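Local coordinates for putative hemin transport system, substrate-binding protein (PDB 5GIZ) that binds heme in the periplasm and probably delivers it to a bacterial heme uptake transporter, at residues A[36-41]-A[51-56]; A[7-12]-A[31-36]. All coordinates share one frame; numbering follows the deposited sequence. Where two conformers were deposited one is given.

Interaction 1: A[36-41]-A[51-56]; sequences DTTCTY and VGYQRA
G52 makes the single backbone hydrogen bond between the two segments: T37 N donates to G52 O over 3.0 Å with an N-H...O angle of 151°. The same oxygen packs under D36, at 3.2 Å from D36 CA, so the opening of the 36-41 loop rests on the 52-53 backbone. Next comes Y53, which is modelled in two conformers. In the one described here, T37 OG1 lies in the plane of the phenol ring, at its edge, 3.6 Å from Y53 CD1. T38 CG2 comes in obliquely, 3.7 Å from Y53 CE1. Q54 then runs alongside D36, the two side chains pointing the same way with carboxylate and amide planes 20° apart. The approach is tight, D36 OD2 standing 3.0 Å from Q54 CB, and Q54 has an unusual chi1 of 100°, far from a staggered value. D36 OD2 is meanwhile gripped twice by T38: T38 N comes from above the carboxylate plane at 3.0 Å, which makes an Asx turn, and T38 OG1 donates to the syn lone pair at 2.6 Å. These two bonds, with G12 N on D36 OD1, hold the carboxylate beside Q54. Beyond it, A56 N returns to Y53 O and closes a type I turn over Q54 and R55. In heme-bound structures Y53 is an axial ligand of the iron, and T37, beside the tyrosine, Q54 and R55 contact heme; no heme is bound here, and the loops probably line one side of the heme-binding cleft.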
loop_
_atom_site.group_PDB
_atom_site.type_symbol
_atom_site.label_atom_id
_atom_site.label_comp_id
_atom_site.label_asym_id
_atom_site.label_seq_id
_atom_site.Cartn_x
_atom_site.Cartn_y
_atom_site.Cartn_z
ATOM N N ASP A 36 -11.599 -8.303 0.936
ATOM C CA ASP A 36 -11.037 -8.730 -0.355
ATOM C C ASP A 36 -9.666 -9.364 -0.113
ATOM O O ASP A 36 -9.105 -9.329 1.005
ATOM C CB ASP A 36 -10.883 -7.551 -1.291
ATOM C CG ASP A 36 -9.758 -6.667 -0.888
ATOM O OD1 ASP A 36 -9.897 -6.054 0.204
ATOM O OD2 ASP A 36 -8.755 -6.618 -1.648
ATOM N N THR A 37 -9.114 -9.938 -1.171
ATOM C CA THR A 37 -7.847 -10.676 -1.043
ATOM C C THR A 37 -6.642 -9.881 -0.654
ATOM O O THR A 37 -5.643 -10.481 -0.204
ATOM C CB THR A 37 -7.534 -11.380 -2.357
ATOM O OG1 THR A 37 -7.402 -10.420 -3.408
ATOM C CG2 THR A 37 -8.636 -12.391 -2.701
ATOM N N THR A 38 -6.680 -8.563 -0.803
ATOM C CA THR A 38 -5.536 -7.737 -0.404
ATOM C C THR A 38 -5.398 -7.570 1.097
ATOM O O THR A 38 -4.384 -7.058 1.586
ATOM C CB THR A 38 -5.515 -6.331 -1.054
ATOM O OG1 THR A 38 -6.611 -5.532 -0.618
ATOM C CG2 THR A 38 -5.514 -6.404 -2.533
ATOM N N CYS A 39 -6.390 -8.029 1.866
ATOM C CA CYS A 39 -6.370 -7.826 3.305
ATOM C C CYS A 39 -5.716 -8.985 3.990
ATOM O O CYS A 39 -6.370 -9.915 4.479
ATOM C CB CYS A 39 -7.790 -7.595 3.858
ATOM S SG CYS A 39 -8.625 -6.152 3.179
ATOM N N THR A 40 -4.389 -8.907 4.068
ATOM C CA THR A 40 -3.555 -9.973 4.596
ATOM C C THR A 40 -2.866 -9.649 5.898
ATOM O O THR A 40 -2.154 -10.468 6.406
ATOM C CB THR A 40 -2.493 -10.367 3.610
ATOM O OG1 THR A 40 -1.654 -9.234 3.404
ATOM C CG2 THR A 40 -3.109 -10.773 2.306
ATOM N N TYR A 41 -3.055 -8.446 6.437
ATOM C CA TYR A 41 -2.422 -7.979 7.666
ATOM C C TYR A 41 -3.431 -7.281 8.562
ATOM O O TYR A 41 -4.217 -6.486 8.097
ATOM C CB TYR A 41 -1.272 -6.989 7.331
ATOM C CG TYR A 41 -0.378 -6.802 8.510
ATOM C CD1 TYR A 41 -0.629 -5.812 9.450
ATOM C CD2 TYR A 41 0.685 -7.634 8.735
ATOM C CE1 TYR A 41 0.151 -5.644 10.582
ATOM C CE2 TYR A 41 1.457 -7.499 9.875
ATOM C CZ TYR A 41 1.157 -6.529 10.801
ATOM O OH TYR A 41 1.925 -6.351 11.932
ATOM N N VAL A 51 -13.848 -12.210 -0.549
ATOM C CA VAL A 51 -14.887 -12.116 -1.566
ATOM C C VAL A 51 -14.414 -11.518 -2.876
ATOM O O VAL A 51 -15.139 -10.802 -3.568
ATOM C CB VAL A 51 -16.149 -11.429 -1.004
ATOM C CG1 VAL A 51 -16.786 -12.346 0.032
ATOM C CG2 VAL A 51 -15.820 -10.032 -0.516
ATOM N N GLY A 52 -13.209 -11.877 -3.260
ATOM C CA GLY A 52 -12.646 -11.516 -4.525
ATOM C C GLY A 52 -11.489 -10.581 -4.379
ATOM O O GLY A 52 -11.215 -10.062 -3.267
ATOM N N TYR A 53 -10.756 -10.428 -5.474
ATOM C CA TYR A 53 -9.741 -9.371 -5.517
ATOM C C TYR A 53 -10.467 -8.026 -5.492
ATOM O O TYR A 53 -11.593 -7.911 -5.942
ATOM C CB TYR A 53 -8.797 -9.479 -6.739
ATOM C CG TYR A 53 -7.849 -8.288 -6.923
ATOM C CD1 TYR A 53 -6.836 -8.018 -5.993
ATOM C CD2 TYR A 53 -7.965 -7.431 -8.040
ATOM C CE1 TYR A 53 -5.986 -6.947 -6.153
ATOM C CE2 TYR A 53 -7.114 -6.352 -8.195
ATOM C CZ TYR A 53 -6.118 -6.119 -7.256
ATOM O OH TYR A 53 -5.248 -5.050 -7.404
ATOM N N GLN A 54 -9.811 -7.010 -4.933
ATOM C CA GLN A 54 -10.463 -5.712 -4.682
ATOM C C GLN A 54 -11.086 -5.066 -5.918
ATOM O O GLN A 54 -12.131 -4.472 -5.763
ATOM C CB GLN A 54 -9.581 -4.732 -3.885
ATOM C CG GLN A 54 -8.865 -3.670 -4.637
ATOM C CD GLN A 54 -7.842 -2.929 -3.800
ATOM O OE1 GLN A 54 -6.673 -2.992 -4.093
ATOM N NE2 GLN A 54 -8.283 -2.215 -2.793
ATOM N N ARG A 55 -10.507 -5.282 -7.105
ATOM C CA ARG A 55 -11.063 -4.783 -8.383
ATOM C C ARG A 55 -11.989 -5.765 -9.102
ATOM O O ARG A 55 -12.512 -5.466 -10.187
ATOM C CB ARG A 55 -9.933 -4.461 -9.359
ATOM C CG ARG A 55 -8.932 -3.439 -8.884
ATOM C CD ARG A 55 -8.254 -2.782 -10.080
ATOM N NE ARG A 55 -9.068 -1.688 -10.614
ATOM C CZ ARG A 55 -9.514 -1.558 -11.869
ATOM N NH1 ARG A 55 -9.221 -2.444 -12.823
ATOM N NH2 ARG A 55 -10.254 -0.503 -12.174
ATOM N N ALA A 56 -12.190 -6.944 -8.533
ATOM C CA ALA A 56 -13.010 -7.988 -9.151
ATOM C C ALA A 56 -13.862 -8.664 -8.075
ATOM O O ALA A 56 -13.836 -9.855 -7.912
ATOM C CB ALA A 56 -12.128 -9.001 -9.880
#

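Interaction 2: A[7-12]-A[31-36]; sequences RVIVIG and RLVGAD
One face of the R7 guanidinium is covered by V33, whose CG1 stands 3.5 Å above the plane, displaced from the centre of the group. The R31 guanidinium meets R7 at its own edge: R7 NH1 lies near the R31 plane, and the two NH1 atoms are 3.7 Å apart with the planes turned 52° to each other. R7 NH2 donates to L65 O and R7 NE more weakly to R66 O, which may ease the closeness of the like charges. R7 bends at chi3 (62°), which folds its end back over V33. On the other sheet face, L32 CD2 packs against V8 CG1 and, more closely, V10 CG2 (3.5 Å), beneath helix 13-23. The backbones pair in parallel through V8 N to R31 O (2.8 Å) and V33 N to V8 O (2.9 Å, 167°). V10 N then bonds to G34 O at 3.1 Å, where an even register would have used V33. These last two bonds are consistent with a beta bulge at V33, and G34 N is buried there without a partner. At the far end, D36 OD1, whose carboxylate is also held by T38, receives G12 N at 2.7 Å from above its plane. G12 is at the N-cap position of helix 13-23; the pairing joins the two parallel strands of the beta-alpha-beta unit 6-11, 13-23, 30-35.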
loop_
_atom_site.group_PDB
_atom_site.type_symbol
_atom_site.label_atom_id
_atom_site.label_comp_id
_atom_site.label_asym_id
_atom_site.label_seq_id
_atom_site.Cartn_x
_atom_site.Cartn_y
_atom_site.Cartn_z
ATOM N N ARG A 7 -22.114 -6.170 11.411
ATOM C CA ARG A 7 -21.221 -7.023 10.607
ATOM C C ARG A 7 -20.610 -6.145 9.512
ATOM O O ARG A 7 -21.326 -5.501 8.746
ATOM C CB ARG A 7 -21.977 -8.169 9.942
ATOM C CG ARG A 7 -22.521 -9.182 10.942
ATOM C CD ARG A 7 -23.388 -10.249 10.295
ATOM N NE ARG A 7 -22.664 -11.057 9.330
ATOM C CZ ARG A 7 -21.864 -12.064 9.642
ATOM N NH1 ARG A 7 -21.698 -12.434 10.919
ATOM N NH2 ARG A 7 -21.244 -12.718 8.678
ATOM N N VAL A 8 -19.264 -6.070 9.486
ATOM C CA VAL A 8 -18.545 -5.213 8.586
ATOM C C VAL A 8 -17.692 -5.997 7.601
ATOM O O VAL A 8 -16.979 -6.920 7.989
ATOM C CB VAL A 8 -17.691 -4.217 9.402
ATOM C CG1 VAL A 8 -16.927 -3.289 8.477
ATOM C CG2 VAL A 8 -18.534 -3.446 10.389
ATOM N N ILE A 9 -17.707 -5.603 6.334
ATOM C CA ILE A 9 -16.777 -6.065 5.323
ATOM C C ILE A 9 -15.864 -4.914 4.913
ATOM O O ILE A 9 -16.311 -3.778 4.783
ATOM C CB ILE A 9 -17.521 -6.693 4.136
ATOM C CG1 ILE A 9 -18.206 -7.988 4.616
ATOM C CG2 ILE A 9 -16.590 -6.891 2.923
ATOM C CD1 ILE A 9 -19.085 -8.636 3.577
ATOM N N VAL A 10 -14.584 -5.218 4.709
ATOM C CA VAL A 10 -13.621 -4.169 4.392
ATOM C C VAL A 10 -12.919 -4.548 3.090
ATOM O O VAL A 10 -12.475 -5.682 2.932
ATOM C CB VAL A 10 -12.619 -3.972 5.549
ATOM C CG1 VAL A 10 -11.660 -2.823 5.237
ATOM C CG2 VAL A 10 -13.350 -3.744 6.859
ATOM N N ILE A 11 -12.823 -3.592 2.196
ATOM C CA ILE A 11 -12.181 -3.747 0.896
ATOM C C ILE A 11 -11.007 -2.819 0.859
ATOM O O ILE A 11 -11.210 -1.621 0.843
ATOM C CB ILE A 11 -13.129 -3.486 -0.298
ATOM C CG1 ILE A 11 -14.478 -4.227 -0.179
ATOM C CG2 ILE A 11 -12.346 -3.800 -1.563
ATOM C CD1 ILE A 11 -14.395 -5.691 -0.020
ATOM N N GLY A 12 -9.795 -3.371 0.778
ATOM C CA GLY A 12 -8.588 -2.611 0.730
ATOM C C GLY A 12 -7.735 -2.893 1.956
ATOM O O GLY A 12 -8.112 -2.617 3.089
ATOM N N ARG A 31 -18.109 -6.226 14.193
ATOM C CA ARG A 31 -17.259 -7.391 13.945
ATOM C C ARG A 31 -16.925 -7.424 12.467
ATOM O O ARG A 31 -17.818 -7.270 11.619
ATOM C CB ARG A 31 -18.023 -8.678 14.346
ATOM C CG ARG A 31 -18.385 -8.731 15.822
ATOM C CD ARG A 31 -19.463 -9.739 16.180
ATOM N NE ARG A 31 -20.815 -9.288 15.856
ATOM C CZ ARG A 31 -21.599 -9.842 14.946
ATOM N NH1 ARG A 31 -21.154 -10.885 14.237
ATOM N NH2 ARG A 31 -22.830 -9.356 14.741
ATOM N N LEU A 32 -15.648 -7.574 12.122
ATOM C CA LEU A 32 -15.243 -7.706 10.748
ATOM C C LEU A 32 -15.485 -9.166 10.334
ATOM O O LEU A 32 -15.052 -10.065 11.048
ATOM C CB LEU A 32 -13.781 -7.305 10.601
ATOM C CG LEU A 32 -13.550 -5.896 11.194
ATOM C CD1 LEU A 32 -12.137 -5.648 11.697
ATOM C CD2 LEU A 32 -13.942 -4.849 10.173
ATOM N N VAL A 33 -16.187 -9.370 9.227
ATOM C CA VAL A 33 -16.615 -10.702 8.793
ATOM C C VAL A 33 -16.171 -11.113 7.397
ATOM O O VAL A 33 -16.352 -12.276 7.017
ATOM C CB VAL A 33 -18.166 -10.821 8.883
ATOM C CG1 VAL A 33 -18.657 -10.513 10.297
ATOM C CG2 VAL A 33 -18.865 -9.969 7.822
ATOM N N GLY A 34 -15.589 -10.194 6.622
ATOM C CA GLY A 34 -15.160 -10.508 5.285
ATOM C C GLY A 34 -14.296 -9.361 4.774
ATOM O O GLY A 34 -14.287 -8.241 5.357
ATOM N N ALA A 35 -13.574 -9.650 3.703
ATOM C CA ALA A 35 -12.641 -8.713 3.057
ATOM C C ALA A 35 -12.340 -9.146 1.640
ATOM O O ALA A 35 -12.732 -10.221 1.210
ATOM C CB ALA A 35 -11.344 -8.645 3.845
ATOM N N ASP A 36 -11.599 -8.303 0.936
ATOM C CA ASP A 36 -11.037 -8.730 -0.355
ATOM C C ASP A 36 -9.666 -9.364 -0.113
ATOM O O ASP A 36 -9.105 -9.329 1.005
ATOM C CB ASP A 36 -10.883 -7.551 -1.291
ATOM C CG ASP A 36 -9.758 -6.667 -0.888
ATOM O OD1 ASP A 36 -9.897 -6.054 0.204
ATOM O OD2 ASP A 36 -8.755 -6.618 -1.648
#

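The two interactions run in series along the chain and share D36, where strand 30-35 of interaction 2 passes into the loop of interaction 1; their centres lie 10 Å apart. D36 divides its carboxylate between them, OD1 serving the strand side and OD2 the loop side. Further ties reinforce the join: V51 N lies 2.9 Å from A35 O, a probable hydrogen bond, and Q54 CB packs 3.7 Å from I11 CG2. Q54 NE2 comes 3.6 Å from G12 CA, next to G13, which contacts heme in a heme-bound structure. Interaction 2 lies in the sheet and interaction 1 at the C-terminal end of its strands, where Y53 is about 10 Å, side chain to side chain, from Y191, another heme-site residue.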